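PDB 5IM2: twin-arginine translocation pathway signal, which probably serves as the solute-binding protein of a TRAP transporter, capturing small organic acids such as benzoate, which copurified with it, for uptake into the cell. Local coordinates for residues A[53-57]-A[97-103]; A[80-84]-A[278-283]; A[158-163]-A[266-272]. One frame throughout, in Å; residues are numbered along the deposited sequence.

Contact 1: A[53-57]-A[97-103]; sequences FHTFM and PAQLYDQ. With BEZ (benzoic acid), chain B.
Phe56 meets Leu100 and Pro97 on one side and the bound benzoate on the other. Leu100 CD1 reaches the edge of the Phe56 ring at CD2, 3.7 Å away, and Pro97 CG adds a compact apolar surface 3.9 Å from Phe56 CB. With CG lodged between its backbone N and carbonyl carbon (chi1 65°), the Phe56 ring runs from Leu100 to the ligand, its CZ 3.8 Å from benzoate C2; Met57 SD touches benzoate C3. Tyr118 and Arg192 bind the benzoate by hydrogen bonds. Leu100 lies between Phe56 and His54, its CD2 3.5 Å from His54 ND1; a forked aliphatic side chain suits this place because it serves two neighbours at once. Further out, His54 ND1 gives its proton to Gln103 OE1 over 2.8 Å, at an N-H...O angle of 151°. The oxygen lies in the imidazole plane, and ring and amide are nearly coplanar, 11° apart. The chain of Gln103, extended at CG-CD (chi2 172°), carries OE1 from the helix to the imidazole, while NE2 is held by the carbonyl of Gly94, which fixes the amide flip. Phe56 and Met57 thus line the benzoate pocket of this TRAP-type solute-binding fold, with Leu100 and Pro97 backing Phe56.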
loop_
_atom_site.group_PDB
_atom_site.type_symbol
_atom_site.label_atom_id
_atom_site.label_comp_id
_atom_site.label_asym_id
_atom_site.label_seq_id
_atom_site.Cartn_x
_atom_site.Cartn_y
_atom_site.Cartn_z
ATOM N N PHE A 53 -7.018 1.895 -17.992
ATOM C CA PHE A 53 -6.563 1.920 -16.597
ATOM C C PHE A 53 -7.490 1.031 -15.764
ATOM O O PHE A 53 -8.711 1.152 -15.867
ATOM C CB PHE A 53 -6.586 3.364 -16.092
ATOM C CG PHE A 53 -6.082 3.559 -14.683
ATOM C CD1 PHE A 53 -6.871 3.251 -13.584
ATOM C CD2 PHE A 53 -4.852 4.152 -14.462
ATOM C CE1 PHE A 53 -6.424 3.469 -12.301
ATOM C CE2 PHE A 53 -4.395 4.365 -13.170
ATOM C CZ PHE A 53 -5.190 4.003 -12.084
ATOM N N HIS A 54 -6.924 0.107 -14.968
ATOM C CA HIS A 54 -7.714 -0.829 -14.173
ATOM C C HIS A 54 -7.199 -0.883 -12.744
ATOM O O HIS A 54 -5.986 -0.952 -12.528
ATOM C CB HIS A 54 -7.652 -2.267 -14.780
ATOM C CG HIS A 54 -8.759 -3.187 -14.368
ATOM N ND1 HIS A 54 -8.632 -4.555 -14.475
ATOM C CD2 HIS A 54 -10.022 -2.964 -13.931
ATOM C CE1 HIS A 54 -9.747 -5.138 -14.071
ATOM N NE2 HIS A 54 -10.605 -4.193 -13.730
ATOM N N THR A 55 -8.115 -0.931 -11.776
ATOM C CA THR A 55 -7.723 -1.123 -10.382
ATOM C C THR A 55 -8.897 -1.679 -9.593
ATOM O O THR A 55 -10.000 -1.872 -10.119
ATOM C CB THR A 55 -7.221 0.204 -9.781
ATOM O OG1 THR A 55 -6.705 0.002 -8.460
ATOM C CG2 THR A 55 -8.331 1.241 -9.713
ATOM N N PHE A 56 -8.656 -1.925 -8.307
ATOM C CA PHE A 56 -9.609 -2.609 -7.440
ATOM C C PHE A 56 -10.350 -1.651 -6.506
ATOM O O PHE A 56 -11.289 -2.071 -5.803
ATOM C CB PHE A 56 -8.869 -3.701 -6.626
ATOM C CG PHE A 56 -7.840 -3.140 -5.667
ATOM C CD1 PHE A 56 -8.188 -2.799 -4.372
ATOM C CD2 PHE A 56 -6.523 -2.956 -6.051
ATOM C CE1 PHE A 56 -7.257 -2.266 -3.502
ATOM C CE2 PHE A 56 -5.589 -2.415 -5.174
ATOM C CZ PHE A 56 -5.960 -2.090 -3.893
ATOM N N MET A 57 -9.987 -0.359 -6.523
ATOM C CA MET A 57 -10.609 0.629 -5.658
ATOM C C MET A 57 -12.036 0.912 -6.104
ATOM O O MET A 57 -12.352 0.899 -7.295
ATOM C CB MET A 57 -9.813 1.935 -5.678
ATOM C CG MET A 57 -8.382 1.812 -5.163
ATOM S SD MET A 57 -8.255 1.083 -3.512
ATOM C CE MET A 57 -9.092 2.319 -2.508
ATOM N N PRO A 97 -7.912 -8.897 -7.575
ATOM C CA PRO A 97 -6.876 -7.858 -7.490
ATOM C C PRO A 97 -5.464 -8.386 -7.690
ATOM O O PRO A 97 -4.614 -7.684 -8.262
ATOM C CB PRO A 97 -7.087 -7.270 -6.084
ATOM C CG PRO A 97 -8.565 -7.508 -5.812
ATOM C CD PRO A 97 -8.860 -8.840 -6.442
ATOM N N ALA A 98 -5.184 -9.612 -7.231
ATOM C CA ALA A 98 -3.878 -10.213 -7.438
ATOM C C ALA A 98 -3.499 -10.318 -8.907
ATOM O O ALA A 98 -2.305 -10.429 -9.219
ATOM C CB ALA A 98 -3.850 -11.601 -6.814
ATOM N N GLN A 99 -4.476 -10.323 -9.814
ATOM C CA GLN A 99 -4.229 -10.457 -11.249
ATOM C C GLN A 99 -3.943 -9.133 -11.962
ATOM O O GLN A 99 -3.577 -9.162 -13.143
ATOM C CB GLN A 99 -5.420 -11.173 -11.901
ATOM C CG GLN A 99 -5.540 -12.673 -11.452
ATOM C CD GLN A 99 -6.980 -13.238 -11.526
ATOM O OE1 GLN A 99 -7.852 -12.685 -12.200
ATOM N NE2 GLN A 99 -7.219 -14.354 -10.828
ATOM N N LEU A 100 -4.063 -7.987 -11.279
ATOM C CA LEU A 100 -3.896 -6.688 -11.946
ATOM C C LEU A 100 -2.541 -6.570 -12.616
ATOM O O LEU A 100 -2.447 -6.203 -13.798
ATOM C CB LEU A 100 -4.103 -5.545 -10.952
ATOM C CG LEU A 100 -5.572 -5.220 -10.665
ATOM C CD1 LEU A 100 -5.676 -4.369 -9.417
ATOM C CD2 LEU A 100 -6.314 -4.557 -11.836
ATOM N N TYR A 101 -1.471 -6.895 -11.886
ATOM C CA TYR A 101 -0.132 -6.716 -12.444
ATOM C C TYR A 101 0.020 -7.468 -13.766
ATOM O O TYR A 101 0.446 -6.891 -14.768
ATOM C CB TYR A 101 0.931 -7.140 -11.425
ATOM C CG TYR A 101 2.324 -6.794 -11.858
ATOM C CD1 TYR A 101 2.863 -5.538 -11.589
ATOM C CD2 TYR A 101 3.088 -7.705 -12.583
ATOM C CE1 TYR A 101 4.132 -5.215 -12.017
ATOM C CE2 TYR A 101 4.358 -7.394 -13.009
ATOM C CZ TYR A 101 4.874 -6.142 -12.719
ATOM O OH TYR A 101 6.152 -5.845 -13.164
ATOM N N ASP A 102 -0.384 -8.742 -13.805
ATOM C CA ASP A 102 -0.277 -9.534 -15.027
ATOM C C ASP A 102 -1.175 -9.019 -16.143
ATOM O O ASP A 102 -0.859 -9.225 -17.324
ATOM C CB ASP A 102 -0.572 -11.002 -14.722
ATOM C CG ASP A 102 0.599 -11.679 -14.052
ATOM O OD1 ASP A 102 1.738 -11.360 -14.455
ATOM O OD2 ASP A 102 0.390 -12.465 -13.102
ATOM N N GLN A 103 -2.295 -8.366 -15.812
ATOM C CA GLN A 103 -3.122 -7.783 -16.864
ATOM C C GLN A 103 -2.388 -6.664 -17.589
ATOM O O GLN A 103 -2.520 -6.520 -18.814
ATOM C CB GLN A 103 -4.436 -7.250 -16.305
ATOM C CG GLN A 103 -5.428 -8.317 -15.886
ATOM C CD GLN A 103 -6.640 -7.757 -15.155
ATOM O OE1 GLN A 103 -6.743 -6.545 -14.901
ATOM N NE2 GLN A 103 -7.557 -8.651 -14.778
HETATM C C BEZ B . -5.172 -2.760 1.713
HETATM O O1 BEZ B . -4.861 -2.889 2.932
HETATM O O2 BEZ B . -5.362 -3.784 1.015
HETATM C C1 BEZ B . -5.344 -1.392 1.124
HETATM C C2 BEZ B . -5.670 -1.256 -0.223
HETATM C C3 BEZ B . -5.856 0.027 -0.742
HETATM C C4 BEZ B . -5.692 1.133 0.074
HETATM C C5 BEZ B . -5.343 0.992 1.404
HETATM C C6 BEZ B . -5.167 -0.290 1.936
#

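Contact 2: A[80-84]-A[278-283]; sequences GGRIQ and DLRKII
A strand of the five-stranded sheet and a helix from much later in the chain pack together here, at 83-88, one of the sheet's two edge strands. The chain enters this strand from helix 62-78, which ends in a Schellman motif with Gly80 as its C-prime residue; Gly80 and Gly81 both have positive phi, a backbone shape that glycine adopts easily. Arg82 and Ile83, which follow the glycines, make the contact from this side. Ile83, the first residue of the strand, points its side chain at helix 277-285, and Leu279 answers from the helix. The two slide past each other in opposite directions, Ile83 CG1 lying 3.8 Å from Leu279 CD2. With CG1 anti to the carbonyl carbon (chi1 -54°) and the chain extended to CD1, the isoleucine lays its terminal methyl against Leu279, CD1 to CB 3.9 Å, and reaches on, more loosely, to Ile282 CB and Ile283 CG1. Branched aliphatic residues suit such a seam, since they fill it without polar groups to satisfy. Val75 of helix 62-78 and Val49 and Leu51 of strand 49-55 also touch Ile83 and enlarge the cluster.

Arg82 covers the solvent side of the seam. Bends at chi2 and chi3 fold its chain over Leu279, whose CD2 sits over one face of the guanidinium, 3.3 Å from Arg82 NH2. The same NH2 makes a salt bridge of 2.9 Å with Asp278 OD2. Only NH2 comes close, and the guanidinium and carboxylate planes stand 64° apart: a one-nitrogen salt bridge, not a side-by-side bidentate pairing. Arginine fits because its long aliphatic part and flat head can cover a leucine while the charge stays near solvent. The contact is a helix packed on the edge-strand end of an alpha/beta sheet, in the same apolar cluster as helix 62-78.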
loop_
_atom_site.group_PDB
_atom_site.type_symbol
_atom_site.label_atom_id
_atom_site.label_comp_id
_atom_site.label_asym_id
_atom_site.label_seq_id
_atom_site.Cartn_x
_atom_site.Cartn_y
_atom_site.Cartn_z
ATOM N N GLY A 80 -2.717 18.150 -23.804
ATOM C CA GLY A 80 -3.707 18.812 -24.634
ATOM C C GLY A 80 -4.786 17.877 -25.123
ATOM O O GLY A 80 -5.328 18.068 -26.226
ATOM N N GLY A 81 -5.103 16.857 -24.333
ATOM C CA GLY A 81 -6.132 15.901 -24.668
ATOM C C GLY A 81 -5.697 14.800 -25.603
ATOM O O GLY A 81 -6.535 13.975 -26.000
ATOM N N ARG A 82 -4.418 14.751 -25.981
ATOM C CA ARG A 82 -3.999 13.712 -26.912
ATOM C C ARG A 82 -3.913 12.359 -26.236
ATOM O O ARG A 82 -4.002 11.332 -26.918
ATOM C CB ARG A 82 -2.663 14.058 -27.546
ATOM C CG ARG A 82 -2.713 15.353 -28.307
ATOM C CD ARG A 82 -1.848 15.338 -29.532
ATOM N NE ARG A 82 -0.446 15.035 -29.273
ATOM C CZ ARG A 82 0.392 15.831 -28.615
ATOM N NH1 ARG A 82 -0.020 16.979 -28.101
ATOM N NH2 ARG A 82 1.652 15.463 -28.460
ATOM N N ILE A 83 -3.730 12.333 -24.919
ATOM C CA ILE A 83 -3.780 11.093 -24.152
ATOM C C ILE A 83 -5.113 11.046 -23.418
ATOM O O ILE A 83 -5.402 11.903 -22.573
ATOM C CB ILE A 83 -2.616 10.971 -23.162
ATOM C CG1 ILE A 83 -1.257 11.135 -23.853
ATOM C CG2 ILE A 83 -2.703 9.606 -22.456
ATOM C CD1 ILE A 83 -0.073 11.153 -22.867
ATOM N N GLN A 84 -5.922 10.041 -23.734
ATOM C CA GLN A 84 -7.210 9.840 -23.098
ATOM C C GLN A 84 -7.208 8.481 -22.408
ATOM O O GLN A 84 -6.455 7.584 -22.783
ATOM C CB GLN A 84 -8.357 9.899 -24.104
ATOM C CG GLN A 84 -8.526 11.271 -24.771
ATOM C CD GLN A 84 -8.816 12.369 -23.766
ATOM O OE1 GLN A 84 -9.498 12.148 -22.764
ATOM N NE2 GLN A 84 -8.286 13.559 -24.024
ATOM N N ASP A 278 6.659 12.446 -27.963
ATOM C CA ASP A 278 6.166 13.608 -27.227
ATOM C C ASP A 278 5.202 13.197 -26.114
ATOM O O ASP A 278 5.224 13.766 -25.014
ATOM C CB ASP A 278 5.514 14.605 -28.195
ATOM C CG ASP A 278 4.410 13.980 -29.023
ATOM O OD1 ASP A 278 3.962 12.870 -28.668
ATOM O OD2 ASP A 278 3.986 14.599 -30.024
ATOM N N LEU A 279 4.360 12.188 -26.366
ATOM C CA LEU A 279 3.433 11.717 -25.345
ATOM C C LEU A 279 4.120 10.836 -24.310
ATOM O O LEU A 279 3.777 10.900 -23.128
ATOM C CB LEU A 279 2.271 10.967 -26.008
ATOM C CG LEU A 279 1.440 11.803 -26.990
ATOM C CD1 LEU A 279 0.262 10.970 -27.484
ATOM C CD2 LEU A 279 0.952 13.081 -26.329
ATOM N N ARG A 280 5.113 10.052 -24.725
ATOM C CA ARG A 280 5.936 9.343 -23.760
ATOM C C ARG A 280 6.572 10.323 -22.781
ATOM O O ARG A 280 6.625 10.060 -21.578
ATOM C CB ARG A 280 6.992 8.506 -24.487
ATOM C CG ARG A 280 7.918 7.704 -23.548
ATOM C CD ARG A 280 8.553 6.481 -24.213
ATOM N NE ARG A 280 9.189 6.826 -25.485
ATOM C CZ ARG A 280 8.716 6.512 -26.689
ATOM N NH1 ARG A 280 7.595 5.808 -26.826
ATOM N NH2 ARG A 280 9.380 6.904 -27.774
ATOM N N LYS A 281 7.024 11.483 -23.267
ATOM C CA LYS A 281 7.629 12.455 -22.358
ATOM C C LYS A 281 6.629 12.932 -21.313
ATOM O O LYS A 281 6.986 13.129 -20.147
ATOM C CB LYS A 281 8.178 13.643 -23.145
ATOM C CG LYS A 281 8.820 14.709 -22.270
ATOM C CD LYS A 281 9.459 15.814 -23.088
ATOM C CE LYS A 281 10.539 16.539 -22.295
ATOM N NZ LYS A 281 11.528 17.190 -23.201
ATOM N N ILE A 282 5.365 13.105 -21.709
ATOM C CA ILE A 282 4.325 13.498 -20.758
ATOM C C ILE A 282 4.150 12.418 -19.705
ATOM O O ILE A 282 4.057 12.696 -18.503
ATOM C CB ILE A 282 2.993 13.783 -21.483
ATOM C CG1 ILE A 282 3.151 14.902 -22.519
ATOM C CG2 ILE A 282 1.890 14.134 -20.472
ATOM C CD1 ILE A 282 3.435 16.237 -21.923
ATOM N N ILE A 283 4.080 11.162 -20.140
ATOM C CA ILE A 283 4.022 10.060 -19.184
ATOM C C ILE A 283 5.232 10.107 -18.248
ATOM O O ILE A 283 5.091 9.990 -17.021
ATOM C CB ILE A 283 3.919 8.711 -19.925
ATOM C CG1 ILE A 283 2.562 8.564 -20.614
ATOM C CG2 ILE A 283 4.089 7.532 -18.978
ATOM C CD1 ILE A 283 1.361 8.504 -19.692
#

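Contact 3: A[158-163]-A[266-272]; sequences KDTQVL and AMNKASY
Lys158 O accepts a 2.7 Å hydrogen bond from Lys269 NZ, which approaches in the carbonyl plane. Lysine suits this place because its long chain, bent at chi2 and chi3, can bring the ammonium back from the helix to the loop before strand 161-167. A water adds a second link there, donating to Asp159 O and accepting from Lys269 N. Further along, Gln161 and Met267 form an antiparallel hydrogen-bonded pair: Gln161 N to Met267 O and Met267 N to Gln161 O, each 2.8 Å. Val162 and Ala266 follow as a non-hydrogen-bonded pair.

On the Gln161 and Met267 face, Tyr272 offers a flat face to Gln161 and a hydroxyl to Asp284, which steadies the ring. Gln161 CG makes a CH-pi contact over the ring centre, 3.6 Å from the Tyr272 centroid, and a bend at chi2 (64°) lays the amide back across the ring, the planes only 5° apart. With a leucine in place of Tyr272, the Gln161 amide would probably lose its flat stacking surface and be freer to turn, and Asp284 would lose its hydroxyl partner. Leu163 CD1 packs 4.0 Å from Met267 CB.

Asn268 suits the N-cap because its short side chain carries an acceptor, OD1, that reaches Ser271 N. The whole is an antiparallel edge pairing of the sheet that runs straight into an N-capped helix.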
loop_
_atom_site.group_PDB
_atom_site.type_symbol
_atom_site.label_atom_id
_atom_site.label_comp_id
_atom_site.label_asym_id
_atom_site.label_seq_id
_atom_site.Cartn_x
_atom_site.Cartn_y
_atom_site.Cartn_z
ATOM N N LYS A 158 10.895 -5.717 -14.004
ATOM C CA LYS A 158 11.423 -5.423 -15.335
ATOM C C LYS A 158 10.474 -5.833 -16.447
ATOM O O LYS A 158 10.707 -5.457 -17.607
ATOM C CB LYS A 158 12.774 -6.107 -15.543
ATOM C CG LYS A 158 12.724 -7.627 -15.517
ATOM C CD LYS A 158 14.100 -8.218 -15.798
ATOM C CE LYS A 158 14.021 -9.709 -16.050
ATOM N NZ LYS A 158 14.762 -10.491 -15.024
ATOM N N ASP A 159 9.395 -6.549 -16.122
ATOM C CA ASP A 159 8.446 -6.968 -17.136
ATOM C C ASP A 159 7.347 -5.935 -17.359
ATOM O O ASP A 159 6.492 -6.144 -18.231
ATOM C CB ASP A 159 7.861 -8.354 -16.803
ATOM C CG ASP A 159 7.381 -8.488 -15.369
ATOM O OD1 ASP A 159 7.628 -7.580 -14.557
ATOM O OD2 ASP A 159 6.767 -9.540 -15.056
ATOM N N THR A 160 7.399 -4.794 -16.657
ATOM C CA THR A 160 6.522 -3.668 -16.934
ATOM C C THR A 160 7.344 -2.392 -16.942
ATOM O O THR A 160 8.536 -2.382 -16.611
ATOM C CB THR A 160 5.370 -3.552 -15.908
ATOM O OG1 THR A 160 5.874 -3.319 -14.576
ATOM C CG2 THR A 160 4.483 -4.811 -15.968
ATOM N N GLN A 161 6.691 -1.314 -17.341
ATOM C CA GLN A 161 7.226 0.033 -17.190
ATOM C C GLN A 161 6.633 0.620 -15.906
ATOM O O GLN A 161 5.451 0.965 -15.856
ATOM C CB GLN A 161 6.893 0.859 -18.436
ATOM C CG GLN A 161 7.266 2.319 -18.387
ATOM C CD GLN A 161 8.747 2.577 -18.284
ATOM O OE1 GLN A 161 9.157 3.608 -17.755
ATOM N NE2 GLN A 161 9.554 1.677 -18.796
ATOM N N VAL A 162 7.438 0.700 -14.851
ATOM C CA VAL A 162 6.939 1.231 -13.589
ATOM C C VAL A 162 6.911 2.748 -13.652
ATOM O O VAL A 162 7.929 3.412 -13.908
ATOM C CB VAL A 162 7.758 0.728 -12.400
ATOM C CG1 VAL A 162 7.298 1.369 -11.076
ATOM C CG2 VAL A 162 7.584 -0.789 -12.295
ATOM N N LEU A 163 5.722 3.293 -13.446
ATOM C CA LEU A 163 5.512 4.724 -13.425
ATOM C C LEU A 163 5.672 5.329 -12.042
ATOM O O LEU A 163 6.116 6.475 -11.943
ATOM C CB LEU A 163 4.110 5.043 -13.953
ATOM C CG LEU A 163 3.734 4.406 -15.287
ATOM C CD1 LEU A 163 2.343 4.886 -15.764
ATOM C CD2 LEU A 163 4.752 4.685 -16.376
ATOM N N ALA A 266 1.886 0.590 -12.607
ATOM C CA ALA A 266 2.642 -0.085 -13.650
ATOM C C ALA A 266 1.953 -0.007 -15.017
ATOM O O ALA A 266 0.725 -0.155 -15.121
ATOM C CB ALA A 266 2.853 -1.560 -13.252
ATOM N N MET A 267 2.759 0.151 -16.073
ATOM C CA MET A 267 2.283 0.260 -17.450
ATOM C C MET A 267 2.821 -0.875 -18.306
ATOM O O MET A 267 3.959 -1.322 -18.125
ATOM C CB MET A 267 2.702 1.624 -18.052
ATOM C CG MET A 267 2.044 1.914 -19.358
ATOM S SD MET A 267 2.363 3.596 -19.925
ATOM C CE MET A 267 1.444 3.521 -21.455
ATOM N N ASN A 268 1.993 -1.353 -19.236
ATOM C CA ASN A 268 2.449 -2.283 -20.258
ATOM C C ASN A 268 3.639 -1.713 -21.031
ATOM O O ASN A 268 3.574 -0.604 -21.561
ATOM C CB ASN A 268 1.288 -2.580 -21.215
ATOM C CG ASN A 268 1.675 -3.495 -22.328
ATOM O OD1 ASN A 268 1.896 -3.059 -23.463
ATOM N ND2 ASN A 268 1.747 -4.792 -22.032
ATOM N N LYS A 269 4.714 -2.497 -21.146
ATOM C CA LYS A 269 5.933 -2.019 -21.801
ATOM C C LYS A 269 5.718 -1.762 -23.292
ATOM O O LYS A 269 6.188 -0.751 -23.828
ATOM C CB LYS A 269 7.067 -3.026 -21.586
ATOM C CG LYS A 269 8.470 -2.410 -21.577
ATOM C CD LYS A 269 9.412 -3.130 -20.596
ATOM C CE LYS A 269 9.324 -4.639 -20.752
ATOM N NZ LYS A 269 10.560 -5.345 -20.300
ATOM N N ALA A 270 5.030 -2.667 -23.985
ATOM C CA ALA A 270 4.765 -2.460 -25.405
ATOM C C ALA A 270 3.987 -1.164 -25.641
ATOM O O ALA A 270 4.295 -0.395 -26.562
ATOM C CB ALA A 270 3.993 -3.661 -25.951
ATOM N N SER A 271 2.980 -0.910 -24.807
ATOM C CA SER A 271 2.136 0.267 -24.962
ATOM C C SER A 271 2.938 1.545 -24.751
ATOM O O SER A 271 2.770 2.533 -25.481
ATOM C CB SER A 271 0.979 0.175 -23.965
ATOM O OG SER A 271 0.126 1.293 -24.070
ATOM N N TYR A 272 3.838 1.527 -23.777
ATOM C CA TYR A 272 4.659 2.691 -23.471
ATOM C C TYR A 272 5.662 2.970 -24.583
ATOM O O TYR A 272 5.818 4.116 -25.018
ATOM C CB TYR A 272 5.351 2.446 -22.133
ATOM C CG TYR A 272 6.429 3.428 -21.752
ATOM C CD1 TYR A 272 6.127 4.569 -21.050
ATOM C CD2 TYR A 272 7.760 3.164 -22.035
ATOM C CE1 TYR A 272 7.121 5.457 -20.669
ATOM C CE2 TYR A 272 8.754 4.038 -21.665
ATOM C CZ TYR A 272 8.426 5.175 -20.977
ATOM O OH TYR A 272 9.420 6.041 -20.636
HETATM O O HOH W 1 4.592 -5.172 -20.040
#

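All three contacts are built on the five-stranded mixed sheet, ordered 83-88, 49-55, 111-114, 262-267, 161-167. Contact 2 lies at the first edge, contact 3 at the other, and contact 1 on strand 49-55. Centres of contacts 1 and 3 are about 14 Å apart, of 2 and 3 about 16 Å. Tyr101 ties contact 1 to Asp159 and Thr160 by probable hydrogen bonds; Arg280 reaches the Tyr272 carbonyl by another, and Ile283 packs on Tyr272 and Leu163. Contact 1 is complete before 158-163 begins; 80-84 falls between its segments, so contacts 1 and 2 interleave, and contact 2 spans contact 3. Helices 269-273 and 277-285 thus return to a sheet whose first strand is 49-55; only contact 1 reaches the benzoate.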